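Local coordinates for probable leucine/isoleucine/valine-binding protein (Rhodopirellula baltica, PDB 4KV7) that probably binds leucine, isoleucine, valine or a related small solute in the periplasm, as a component of an ABC-type uptake system, at residues F20-A25 with L61-D66; G94-I99 with Q164-G169; T117-L122 with A136-E141; I132-S137 with Q271-F276. The protein carries 1 engineered substitution. All blocks are in the same frame, centred on the assembly; numbering follows the deposited sequence.

Contact 1 of 4, residues F20-A25 with L61-D66; sequences FGMSTA and LIALDD
Two first torsions bring Ser-23 and Asp-66 together: the serine sets OG opposite its own backbone N (chi1 -177°), and the aspartate tucks CG between its N and carbonyl carbon (chi1 61°), folding the carboxylate back toward strand 20-24. Ser-23 OG donates to Asp-66 OD2 at 2.7 Å, arriving from above the carboxylate plane, 47° out of it. A water links the same two residues, 2.7 Å from Asp-66 OD2 and 2.8 Å from Ser-23 O. OD2 also receives Thr-73 OG1 and OD1 receives Tyr-68 N, so both carboxylate oxygens are engaged. An alanine in place of Asp-66 is likely to leave Ser-23 OG and Thr-73 OG1 without this shared acceptor and the turn that follows less firmly fixed. Behind the pair the strands run parallel. Phe-20 O and Met-22 O receive Ile-62 N and Leu-64 N almost straight, and Ile-62 O and Leu-64 O take Met-22 N and Thr-24 N in return. Asp-66 N closes the series on Thr-24 O at 2.8 Å. On one face Met-22, present as selenomethionine, crosses Leu-61, its CE 4.0 Å from Leu-61 CD2. This face packs under helix 31-50 through Arg-38, Ile-41 and Leu-42, the helix of the beta-alpha-beta unit the strands belong to; Ile-62 and Leu-64 face helix 70-81 on the other side.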
loop_
_atom_site.group_PDB
_atom_site.type_symbol
_atom_site.label_atom_id
_atom_site.label_comp_id
_atom_site.label_asym_id
_atom_site.label_seq_id
_atom_site.Cartn_x
_atom_site.Cartn_y
_atom_site.Cartn_z
ATOM N N PHE A 20 -7.043 -6.406 17.628
ATOM C CA PHE A 20 -6.719 -6.551 16.219
ATOM C C PHE A 20 -5.232 -6.826 16.076
ATOM O O PHE A 20 -4.430 -6.328 16.865
ATOM C CB PHE A 20 -7.150 -5.297 15.464
ATOM C CG PHE A 20 -8.631 -5.114 15.473
ATOM C CD1 PHE A 20 -9.429 -5.892 14.649
ATOM C CD2 PHE A 20 -9.237 -4.249 16.368
ATOM C CE1 PHE A 20 -10.800 -5.773 14.674
ATOM C CE2 PHE A 20 -10.617 -4.124 16.401
ATOM C CZ PHE A 20 -11.402 -4.891 15.555
ATOM N N GLY A 21 -4.859 -7.635 15.091
ATOM C CA GLY A 21 -3.464 -7.987 14.912
ATOM C C GLY A 21 -2.860 -7.407 13.651
ATOM O O GLY A 21 -3.570 -7.018 12.724
HETATM N N MSE A 22 -1.536 -7.357 13.622
HETATM C CA MSE A 22 -0.786 -6.893 12.466
HETATM C C MSE A 22 0.588 -7.536 12.511
HETATM O O MSE A 22 1.204 -7.594 13.575
HETATM C CB MSE A 22 -0.677 -5.364 12.518
HETATM C CG MSE A 22 0.149 -4.707 11.402
HETATM SE SE MSE A 22 0.490 -2.765 11.679
HETATM C CE MSE A 22 -1.321 -2.152 11.342
ATOM N N SER A 23 1.040 -8.065 11.374
ATOM C CA SER A 23 2.431 -8.488 11.208
ATOM C C SER A 23 2.991 -7.615 10.108
ATOM O O SER A 23 2.410 -7.541 9.033
ATOM C CB SER A 23 2.514 -9.954 10.805
ATOM O OG SER A 23 3.863 -10.375 10.708
ATOM N N THR A 24 4.090 -6.920 10.366
ATOM C CA THR A 24 4.529 -5.924 9.409
ATOM C C THR A 24 5.966 -5.493 9.619
ATOM O O THR A 24 6.596 -5.836 10.611
ATOM C CB THR A 24 3.598 -4.707 9.464
ATOM O OG1 THR A 24 3.646 -4.033 8.203
ATOM C CG2 THR A 24 3.960 -3.748 10.612
ATOM N N ALA A 25 6.477 -4.726 8.666
ATOM C CA ALA A 25 7.857 -4.262 8.713
ATOM C C ALA A 25 7.980 -3.085 9.678
ATOM O O ALA A 25 7.718 -1.936 9.313
ATOM C CB ALA A 25 8.318 -3.863 7.319
ATOM N N LEU A 61 -4.338 -2.745 19.264
ATOM C CA LEU A 61 -3.606 -3.305 18.141
ATOM C C LEU A 61 -2.392 -4.061 18.650
ATOM O O LEU A 61 -1.567 -3.494 19.377
ATOM C CB LEU A 61 -3.135 -2.200 17.204
ATOM C CG LEU A 61 -2.390 -2.676 15.950
ATOM C CD1 LEU A 61 -3.333 -3.382 14.984
ATOM C CD2 LEU A 61 -1.706 -1.503 15.249
ATOM N N ILE A 62 -2.301 -5.340 18.304
ATOM C CA ILE A 62 -1.123 -6.144 18.609
ATOM C C ILE A 62 -0.308 -6.210 17.327
ATOM O O ILE A 62 -0.693 -6.882 16.362
ATOM C CB ILE A 62 -1.511 -7.547 19.081
ATOM C CG1 ILE A 62 -2.412 -7.438 20.313
ATOM C CG2 ILE A 62 -0.262 -8.377 19.373
ATOM C CD1 ILE A 62 -3.000 -8.754 20.776
ATOM N N ALA A 63 0.784 -5.449 17.287
ATOM C CA ALA A 63 1.597 -5.309 16.085
ATOM C C ALA A 63 2.940 -5.996 16.269
ATOM O O ALA A 63 3.721 -5.619 17.148
ATOM C CB ALA A 63 1.792 -3.842 15.749
ATOM N N LEU A 64 3.190 -7.009 15.448
ATOM C CA LEU A 64 4.405 -7.803 15.518
ATOM C C LEU A 64 5.269 -7.485 14.301
ATOM O O LEU A 64 4.759 -7.325 13.194
ATOM C CB LEU A 64 4.054 -9.289 15.541
ATOM C CG LEU A 64 3.089 -9.722 16.652
ATOM C CD1 LEU A 64 2.851 -11.226 16.629
ATOM C CD2 LEU A 64 3.570 -9.276 18.030
ATOM N N ASP A 65 6.574 -7.397 14.521
ATOM C CA ASP A 65 7.539 -7.090 13.475
ATOM C C ASP A 65 7.901 -8.347 12.698
ATOM O O ASP A 65 8.272 -9.358 13.284
ATOM C CB ASP A 65 8.795 -6.516 14.135
ATOM C CG ASP A 65 9.836 -6.007 13.142
ATOM O OD1 ASP A 65 9.542 -5.792 11.950
ATOM O OD2 ASP A 65 10.981 -5.793 13.608
ATOM N N ASP A 66 7.795 -8.281 11.375
ATOM C CA ASP A 66 8.358 -9.328 10.517
ATOM C C ASP A 66 9.467 -8.847 9.591
ATOM O O ASP A 66 9.983 -9.629 8.800
ATOM C CB ASP A 66 7.292 -10.125 9.743
ATOM C CG ASP A 66 6.466 -9.280 8.795
ATOM O OD1 ASP A 66 6.920 -8.203 8.343
ATOM O OD2 ASP A 66 5.339 -9.731 8.480
HETATM O O HOH W 1 3.440 -8.872 6.741
#

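Contact 2 of 4, residues G94-I99 with Q164-G169. With FMT (formic acid), chain B.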
loop_
_atom_site.group_PDB
_atom_site.type_symbol
_atom_site.label_atom_id
_atom_site.label_comp_id
_atom_site.label_asym_id
_atom_site.label_seq_id
_atom_site.Cartn_x
_atom_site.Cartn_y
_atom_site.Cartn_z
ATOM N N GLY A 94 2.898 -5.917 2.513
ATOM C CA GLY A 94 3.674 -6.690 1.559
ATOM C C GLY A 94 3.008 -7.870 0.885
ATOM O O GLY A 94 2.065 -8.469 1.401
ATOM N N THR A 95 3.541 -8.209 -0.283
ATOM C CA THR A 95 3.035 -9.305 -1.100
ATOM C C THR A 95 3.593 -10.685 -0.721
ATOM O O THR A 95 2.811 -11.585 -0.417
ATOM C CB THR A 95 3.228 -8.994 -2.602
ATOM O OG1 THR A 95 2.470 -7.820 -2.939
ATOM C CG2 THR A 95 2.804 -10.162 -3.470
ATOM N N PRO A 96 4.931 -10.864 -0.720
ATOM C CA PRO A 96 5.395 -12.193 -0.306
ATOM C C PRO A 96 5.007 -12.524 1.141
ATOM O O PRO A 96 4.763 -13.692 1.461
ATOM C CB PRO A 96 6.921 -12.104 -0.471
ATOM C CG PRO A 96 7.225 -10.616 -0.502
ATOM C CD PRO A 96 6.046 -10.006 -1.168
ATOM N N THR A 97 4.936 -11.506 1.991
ATOM C CA THR A 97 4.452 -11.683 3.356
ATOM C C THR A 97 2.963 -12.080 3.359
ATOM O O THR A 97 2.582 -13.054 4.019
ATOM C CB THR A 97 4.681 -10.420 4.160
ATOM O OG1 THR A 97 4.184 -9.330 3.377
ATOM C CG2 THR A 97 6.173 -10.208 4.452
ATOM N N ALA A 98 2.118 -11.368 2.615
ATOM C CA ALA A 98 0.697 -11.726 2.534
ATOM C C ALA A 98 0.499 -13.145 2.014
ATOM O O ALA A 98 -0.387 -13.865 2.472
ATOM C CB ALA A 98 -0.073 -10.740 1.663
ATOM N N ILE A 99 1.308 -13.555 1.048
ATOM C CA ILE A 99 1.148 -14.881 0.476
ATOM C C ILE A 99 1.389 -15.969 1.538
ATOM O O ILE A 99 0.716 -17.005 1.549
ATOM C CB ILE A 99 2.005 -15.025 -0.793
ATOM C CG1 ILE A 99 1.361 -14.210 -1.923
ATOM C CG2 ILE A 99 2.159 -16.484 -1.184
ATOM C CD1 ILE A 99 2.256 -13.989 -3.122
ATOM N N GLN A 164 11.419 -5.731 -7.706
ATOM C CA GLN A 164 11.915 -6.635 -6.686
ATOM C C GLN A 164 11.788 -8.065 -7.191
ATOM O O GLN A 164 10.777 -8.422 -7.812
ATOM C CB GLN A 164 11.087 -6.434 -5.427
ATOM C CG GLN A 164 11.668 -7.023 -4.168
ATOM C CD GLN A 164 10.968 -6.438 -2.979
ATOM O OE1 GLN A 164 11.199 -5.277 -2.637
ATOM N NE2 GLN A 164 10.055 -7.200 -2.378
ATOM N N ASN A 165 12.805 -8.881 -6.959
ATOM C CA ASN A 165 12.870 -10.205 -7.560
ATOM C C ASN A 165 12.122 -11.240 -6.729
ATOM O O ASN A 165 12.719 -12.151 -6.158
ATOM C CB ASN A 165 14.327 -10.610 -7.769
ATOM C CG ASN A 165 14.501 -11.568 -8.919
ATOM O OD1 ASN A 165 13.552 -11.879 -9.637
ATOM N ND2 ASN A 165 15.729 -12.037 -9.111
ATOM N N ASP A 166 10.805 -11.071 -6.664
ATOM C CA ASP A 166 9.930 -11.925 -5.870
ATOM C C ASP A 166 8.500 -11.712 -6.332
ATOM O O ASP A 166 8.265 -11.100 -7.386
ATOM C CB ASP A 166 10.084 -11.671 -4.352
ATOM C CG ASP A 166 9.679 -10.268 -3.927
ATOM O OD1 ASP A 166 9.074 -9.528 -4.731
ATOM O OD2 ASP A 166 9.945 -9.915 -2.751
ATOM N N SER A 167 7.545 -12.202 -5.549
ATOM C CA SER A 167 6.144 -12.117 -5.951
ATOM C C SER A 167 5.609 -10.686 -6.050
ATOM O O SER A 167 4.646 -10.435 -6.787
ATOM C CB SER A 167 5.272 -12.928 -5.006
ATOM O OG SER A 167 5.481 -12.532 -3.661
ATOM N N TYR A 168 6.198 -9.737 -5.326
ATOM C CA TYR A 168 5.807 -8.334 -5.444
ATOM C C TYR A 168 6.204 -7.797 -6.811
ATOM O O TYR A 168 5.367 -7.286 -7.573
ATOM C CB TYR A 168 6.457 -7.512 -4.323
ATOM C CG TYR A 168 6.458 -6.015 -4.502
ATOM C CD1 TYR A 168 5.365 -5.337 -5.051
ATOM C CD2 TYR A 168 7.546 -5.261 -4.074
ATOM C CE1 TYR A 168 5.367 -3.974 -5.159
ATOM C CE2 TYR A 168 7.567 -3.889 -4.191
ATOM C CZ TYR A 168 6.478 -3.246 -4.756
ATOM O OH TYR A 168 6.478 -1.874 -4.888
ATOM N N GLY A 169 7.486 -7.902 -7.128
ATOM C CA GLY A 169 7.961 -7.399 -8.396
ATOM C C GLY A 169 7.310 -8.113 -9.559
ATOM O O GLY A 169 6.961 -7.477 -10.564
HETATM C C FMT B . 4.746 -5.493 -1.942
HETATM O O1 FMT B . 3.571 -5.553 -2.329
HETATM O O2 FMT B . 5.362 -6.408 -1.379
#
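Tyr-168 meets Thr-95 and Pro-96 with the root of its side chain and a formic acid with its ring. Its CB rests 3.9 Å from Thr-95 CB and near Pro-96 CD. With CG opposite the backbone N (chi1 164°), the ring leads away from helix 95-99 and slides against the formic acid, whose carbon lies 3.1 Å from Tyr-168 CG, over the ring face near its rim. Tyr-168 CD1 follows, 3.3 Å from formic acid O1, and the hydroxyl at the tip bonds to Gly-224 O. Without the ring, as with an alanine here, the formic acid is likely to lose the wall over its carbon, and Gly-224 O this donor. Thr-95 grips the molecule through backbone N to formic acid O2 (2.8 Å, 163° at the hydrogen) and OG1 to formic acid O1 (2.6 Å). Ser-167 OG is wedged among carbons, 3.4 Å from Pro-96 CA and 3.6 Å from Ile-99 CD1. Asp-166 caps helix 167-183 through weak bonds from Tyr-168 N and Gly-169 N to OD1; its OD2 takes Gln-164 NE2 at 2.7 Å and a salt bridge from Arg-198. The helix starts meet by packing alone, Ser-167 OG included; polar bonds run within each segment, to formic acid and outside partners. If ionised, the formic acid, likely from the crystallisation liquor, would probably gain from the positive end of helix 95-107 and may mimic a ligand carboxylate.

Contact 3 of 4, residues T117-L122 with A136-E141; sequences TGASAL and ASYAEE. With FMT (formic acid), chain B.
The ring of Tyr-138 lies flat against Gly-118: the glycine CA sits 3.6 Å from the ring centroid and only 6° off the ring normal, a CH-pi contact over the face. Gly-118 N lies over the same face nearer the rim. Tyr-138 reaches this position with CG beside its own backbone N (chi1 -62°), which lays the ring along the peptide at Gly-118. At the root of the side chain, Tyr-138 N donates to Gly-118 O at 2.9 Å and nearly straight (171°). A CB on Gly-118 would run into Tyr-138 N. The Thr-117 side chain crosses that of Tyr-138 at about a right angle, its OG1 closing an ST turn by accepting Ala-119 N at 3.0 Å and bonding to Thr-95 OG1. The Tyr-138 OH donates to formic acid O1 at 2.6 Å, the oxygen lying at the ring edge near its plane. The N-terminal end of helix 138-151 is fixed by a capping box, in which Glu-140 N meets Ser-137 OG at 3.0 Å and Ser-137 N meets Glu-140 OE1 at 2.9 Å. Loop and helix start together line the formic acid site, consistent with the interlobe ligand cleft of type I periplasmic binding proteins.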
loop_
_atom_site.group_PDB
_atom_site.type_symbol
_atom_site.label_atom_id
_atom_site.label_comp_id
_atom_site.label_asym_id
_atom_site.label_seq_id
_atom_site.Cartn_x
_atom_site.Cartn_y
_atom_site.Cartn_z
ATOM N N THR A 117 -0.715 -3.800 0.135
ATOM C CA THR A 117 -0.210 -4.535 -1.021
ATOM C C THR A 117 -1.300 -4.563 -2.074
ATOM O O THR A 117 -2.450 -4.895 -1.780
ATOM C CB THR A 117 0.222 -6.015 -0.734
ATOM O OG1 THR A 117 0.137 -6.759 -1.962
ATOM C CG2 THR A 117 -0.648 -6.675 0.331
ATOM N N GLY A 118 -0.938 -4.212 -3.304
ATOM C CA GLY A 118 -1.848 -4.258 -4.429
ATOM C C GLY A 118 -1.822 -5.542 -5.227
ATOM O O GLY A 118 -2.304 -5.554 -6.355
ATOM N N ALA A 119 -1.289 -6.616 -4.651
ATOM C CA ALA A 119 -1.064 -7.822 -5.429
ATOM C C ALA A 119 -2.353 -8.495 -5.864
ATOM O O ALA A 119 -3.347 -8.548 -5.128
ATOM C CB ALA A 119 -0.215 -8.798 -4.652
ATOM N N SER A 120 -2.301 -9.068 -7.048
ATOM C CA SER A 120 -3.449 -9.770 -7.574
ATOM C C SER A 120 -3.788 -11.004 -6.738
ATOM O O SER A 120 -4.941 -11.438 -6.746
ATOM C CB SER A 120 -3.211 -10.140 -9.034
ATOM O OG SER A 120 -2.156 -11.072 -9.176
ATOM N N ALA A 121 -2.815 -11.557 -6.018
ATOM C CA ALA A 121 -3.071 -12.725 -5.170
ATOM C C ALA A 121 -4.148 -12.462 -4.115
ATOM O O ALA A 121 -4.843 -13.388 -3.691
ATOM C CB ALA A 121 -1.784 -13.199 -4.512
ATOM N N LEU A 122 -4.293 -11.209 -3.700
ATOM C CA LEU A 122 -5.303 -10.846 -2.708
ATOM C C LEU A 122 -6.657 -10.541 -3.342
ATOM O O LEU A 122 -7.616 -10.224 -2.631
ATOM C CB LEU A 122 -4.855 -9.625 -1.912
ATOM C CG LEU A 122 -3.725 -9.858 -0.911
ATOM C CD1 LEU A 122 -2.346 -9.826 -1.559
ATOM C CD2 LEU A 122 -3.777 -8.811 0.166
ATOM N N ALA A 136 -6.757 0.156 -4.420
ATOM C CA ALA A 136 -6.575 -0.243 -5.805
ATOM C C ALA A 136 -5.370 -1.168 -5.926
ATOM O O ALA A 136 -4.499 -1.212 -5.048
ATOM C CB ALA A 136 -6.377 0.996 -6.671
ATOM N N SER A 137 -5.318 -1.895 -7.031
ATOM C CA SER A 137 -4.316 -2.924 -7.260
ATOM C C SER A 137 -3.106 -2.432 -8.046
ATOM O O SER A 137 -3.138 -1.360 -8.660
ATOM C CB SER A 137 -4.955 -4.067 -8.039
ATOM O OG SER A 137 -5.168 -3.643 -9.376
ATOM N N TYR A 138 -2.047 -3.241 -8.062
ATOM C CA TYR A 138 -0.887 -2.926 -8.899
ATOM C C TYR A 138 -1.262 -2.964 -10.382
ATOM O O TYR A 138 -0.721 -2.182 -11.176
ATOM C CB TYR A 138 0.320 -3.844 -8.631
ATOM C CG TYR A 138 0.875 -3.747 -7.224
ATOM C CD1 TYR A 138 1.021 -2.516 -6.584
ATOM C CD2 TYR A 138 1.244 -4.887 -6.537
ATOM C CE1 TYR A 138 1.529 -2.432 -5.296
ATOM C CE2 TYR A 138 1.757 -4.815 -5.257
ATOM C CZ TYR A 138 1.888 -3.582 -4.640
ATOM O OH TYR A 138 2.347 -3.461 -3.354
ATOM N N ALA A 139 -2.164 -3.868 -10.766
ATOM C CA ALA A 139 -2.645 -3.892 -12.143
ATOM C C ALA A 139 -3.267 -2.541 -12.502
ATOM O O ALA A 139 -3.038 -2.012 -13.596
ATOM C CB ALA A 139 -3.649 -5.012 -12.338
ATOM N N GLU A 140 -4.068 -1.996 -11.594
ATOM C CA GLU A 140 -4.692 -0.696 -11.830
ATOM C C GLU A 140 -3.682 0.454 -11.862
ATOM O O GLU A 140 -3.792 1.353 -12.689
ATOM C CB GLU A 140 -5.820 -0.467 -10.815
ATOM C CG GLU A 140 -6.994 -1.412 -11.081
ATOM C CD GLU A 140 -7.983 -1.562 -9.932
ATOM O OE1 GLU A 140 -7.610 -1.415 -8.755
ATOM O OE2 GLU A 140 -9.156 -1.864 -10.227
ATOM N N GLU A 141 -2.691 0.429 -10.979
ATOM C CA GLU A 141 -1.677 1.482 -10.987
ATOM C C GLU A 141 -0.873 1.459 -12.274
ATOM O O GLU A 141 -0.646 2.504 -12.902
ATOM C CB GLU A 141 -0.723 1.361 -9.797
ATOM C CG GLU A 141 -1.364 1.606 -8.445
ATOM C CD GLU A 141 -0.336 1.606 -7.339
ATOM O OE1 GLU A 141 0.604 2.418 -7.397
ATOM O OE2 GLU A 141 -0.445 0.783 -6.401
HETATM C C FMT B . 4.746 -5.493 -1.942
HETATM O O1 FMT B . 3.571 -5.553 -2.329
HETATM O O2 FMT B . 5.362 -6.408 -1.379
HETATM O O HOH W 2 -2.479 -6.363 -9.278
#

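Contact 4 of 4, residues I132-S137 with Q271-F276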
loop_
_atom_site.group_PDB
_atom_site.type_symbol
_atom_site.label_atom_id
_atom_site.label_comp_id
_atom_site.label_asym_id
_atom_site.label_seq_id
_atom_site.Cartn_x
_atom_site.Cartn_y
_atom_site.Cartn_z
ATOM N N ILE A 132 -10.124 -8.978 2.465
ATOM C CA ILE A 132 -10.942 -7.834 2.088
ATOM C C ILE A 132 -10.037 -6.618 2.018
ATOM O O ILE A 132 -9.297 -6.326 2.958
ATOM C CB ILE A 132 -12.090 -7.611 3.082
ATOM C CG1 ILE A 132 -12.974 -8.861 3.130
ATOM C CG2 ILE A 132 -12.906 -6.390 2.697
ATOM C CD1 ILE A 132 -14.190 -8.738 4.026
ATOM N N ASN A 133 -10.078 -5.936 0.878
ATOM C CA ASN A 133 -9.128 -4.882 0.554
ATOM C C ASN A 133 -9.773 -3.512 0.469
ATOM O O ASN A 133 -10.919 -3.383 0.040
ATOM C CB ASN A 133 -8.470 -5.194 -0.793
ATOM C CG ASN A 133 -7.840 -6.566 -0.816
ATOM O OD1 ASN A 133 -6.895 -6.835 -0.071
ATOM N ND2 ASN A 133 -8.349 -7.446 -1.681
ATOM N N TYR A 134 -9.021 -2.490 0.874
ATOM C CA TYR A 134 -9.366 -1.103 0.578
ATOM C C TYR A 134 -8.823 -0.667 -0.793
ATOM O O TYR A 134 -9.563 -0.167 -1.636
ATOM C CB TYR A 134 -8.864 -0.129 1.685
ATOM C CG TYR A 134 -8.682 1.256 1.108
ATOM C CD1 TYR A 134 -9.782 2.013 0.733
ATOM C CD2 TYR A 134 -7.418 1.772 0.858
ATOM C CE1 TYR A 134 -9.636 3.253 0.125
ATOM C CE2 TYR A 134 -7.256 3.009 0.253
ATOM C CZ TYR A 134 -8.370 3.745 -0.113
ATOM O OH TYR A 134 -8.244 4.976 -0.732
ATOM N N ARG A 135 -7.521 -0.837 -0.991
ATOM C CA ARG A 135 -6.798 -0.119 -2.042
ATOM C C ARG A 135 -6.912 -0.717 -3.430
ATOM O O ARG A 135 -7.090 -1.920 -3.609
ATOM C CB ARG A 135 -5.314 0.005 -1.681
ATOM C CG ARG A 135 -4.625 -1.335 -1.417
ATOM C CD ARG A 135 -3.182 -1.386 -1.912
ATOM N NE ARG A 135 -2.315 -0.489 -1.153
ATOM C CZ ARG A 135 -1.085 -0.149 -1.506
ATOM N NH1 ARG A 135 -0.401 0.701 -0.756
ATOM N NH2 ARG A 135 -0.538 -0.646 -2.608
ATOM N N ALA A 136 -6.757 0.156 -4.420
ATOM C CA ALA A 136 -6.575 -0.243 -5.805
ATOM C C ALA A 136 -5.370 -1.168 -5.926
ATOM O O ALA A 136 -4.499 -1.212 -5.048
ATOM C CB ALA A 136 -6.377 0.996 -6.671
ATOM N N SER A 137 -5.318 -1.895 -7.031
ATOM C CA SER A 137 -4.316 -2.924 -7.260
ATOM C C SER A 137 -3.106 -2.432 -8.046
ATOM O O SER A 137 -3.138 -1.360 -8.660
ATOM C CB SER A 137 -4.955 -4.067 -8.039
ATOM O OG SER A 137 -5.168 -3.643 -9.376
ATOM N N GLN A 271 -0.479 6.812 -6.202
ATOM C CA GLN A 271 -0.973 6.535 -4.862
ATOM C C GLN A 271 -2.353 5.901 -4.892
ATOM O O GLN A 271 -3.112 6.070 -5.854
ATOM C CB GLN A 271 -1.015 7.821 -4.034
ATOM C CG GLN A 271 0.293 8.612 -4.027
ATOM C CD GLN A 271 1.483 7.771 -3.622
ATOM O OE1 GLN A 271 1.443 7.066 -2.619
ATOM N NE2 GLN A 271 2.550 7.838 -4.401
ATOM N N VAL A 272 -2.681 5.196 -3.815
ATOM C CA VAL A 272 -3.982 4.572 -3.658
ATOM C C VAL A 272 -4.868 5.352 -2.688
ATOM O O VAL A 272 -5.943 4.882 -2.301
ATOM C CB VAL A 272 -3.856 3.102 -3.221
ATOM C CG1 VAL A 272 -3.136 2.293 -4.295
ATOM C CG2 VAL A 272 -3.140 2.997 -1.874
ATOM N N VAL A 273 -4.408 6.542 -2.328
ATOM C CA VAL A 273 -5.120 7.479 -1.463
ATOM C C VAL A 273 -4.961 8.868 -2.076
ATOM O O VAL A 273 -4.014 9.104 -2.831
ATOM C CB VAL A 273 -4.539 7.491 -0.021
ATOM C CG1 VAL A 273 -4.756 6.139 0.655
ATOM C CG2 VAL A 273 -3.057 7.863 -0.032
ATOM N N PRO A 274 -5.874 9.796 -1.766
ATOM C CA PRO A 274 -5.700 11.184 -2.206
ATOM C C PRO A 274 -4.522 11.818 -1.469
ATOM O O PRO A 274 -3.906 11.209 -0.592
ATOM C CB PRO A 274 -7.025 11.839 -1.818
ATOM C CG PRO A 274 -7.508 11.031 -0.670
ATOM C CD PRO A 274 -7.103 9.621 -0.976
ATOM N N HIS A 275 -4.173 13.040 -1.844
ATOM C CA HIS A 275 -3.009 13.661 -1.245
ATOM C C HIS A 275 -3.319 14.042 0.195
ATOM O O HIS A 275 -4.419 14.498 0.498
ATOM C CB HIS A 275 -2.575 14.892 -2.031
ATOM C CG HIS A 275 -1.155 15.262 -1.777
ATOM N ND1 HIS A 275 -0.729 15.783 -0.574
ATOM C CD2 HIS A 275 -0.049 15.122 -2.542
ATOM C CE1 HIS A 275 0.580 15.973 -0.621
ATOM N NE2 HIS A 275 1.014 15.583 -1.806
ATOM N N PHE A 276 -2.352 13.863 1.086
ATOM C CA PHE A 276 -2.562 14.200 2.494
ATOM C C PHE A 276 -2.708 15.693 2.752
ATOM O O PHE A 276 -3.101 16.091 3.852
ATOM C CB PHE A 276 -1.481 13.581 3.388
ATOM C CG PHE A 276 -0.073 13.858 2.940
ATOM C CD1 PHE A 276 0.522 15.079 3.198
ATOM C CD2 PHE A 276 0.667 12.877 2.288
ATOM C CE1 PHE A 276 1.829 15.320 2.812
ATOM C CE2 PHE A 276 1.967 13.116 1.895
ATOM C CZ PHE A 276 2.553 14.334 2.160
HETATM O O HOH W 3 -7.369 3.201 -4.150
#
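Arg-135 and Val-272 come closest in the backbone, CA to CA 5.7 Å, where two irregular segments pass. By topology both are probably interlobe crossovers of the type I periplasmic binding protein fold: residues 132-137 lead from strand 131-132 to helix 138-151, and residues 271-276 leave strand 268-271 for helix 281-293. Val-272 is the knot of the contact. Its CG2 stands 3.4 Å above the plane of the Arg-135 guanidinium, toward the rim and 3.7 Å from Arg-135 NE, while its CG1 leans on Ala-136. With CG between its backbone N and carbonyl carbon (chi1 57°) and the chain bent at chi2 and chi3, Arg-135 turns a guanidinium face to the valine; Glu-305 takes NE in a salt bridge and Phe-116 offers a cation-pi contact, so the buried charge is probably compensated. Tyr-134 crosses Val-273 at about a right angle, CE2 4.0 Å from Val-273 CG1. Its hydroxyl donates to Val-272 O at 2.8 Å, in the carbonyl plane at a C=O...O angle of 152°. That carbonyl has a second partner, a water 2.9 Å from Val-272 O that accepts from Ala-136 N at 3.1 Å.

In the fold
Contacts 2 and 3, with centres about 11 Å apart, share the formic acid: Thr-95 and Tyr-138 both bond it, as does Tyr-68. They also touch directly, through Thr-95 OG1 and Thr-117 OG1 at 2.7 Å and through the Tyr-168 and Tyr-138 rings, CE1 to CZ 3.5 Å. Contact 4 lies about 10 Å from contact 3, centre to centre, and shares Ala-136 and Ser-137 with it, so the probable hinge segment continues into the helix start that lines the site. Contact 1 is farther back, in the parallel sheet of one lobe, about 18 Å between centres from contact 2; Asp-66 OD2 nevertheless packs 4.1 Å from Thr-97 CG2, at the helix that carries Thr-95.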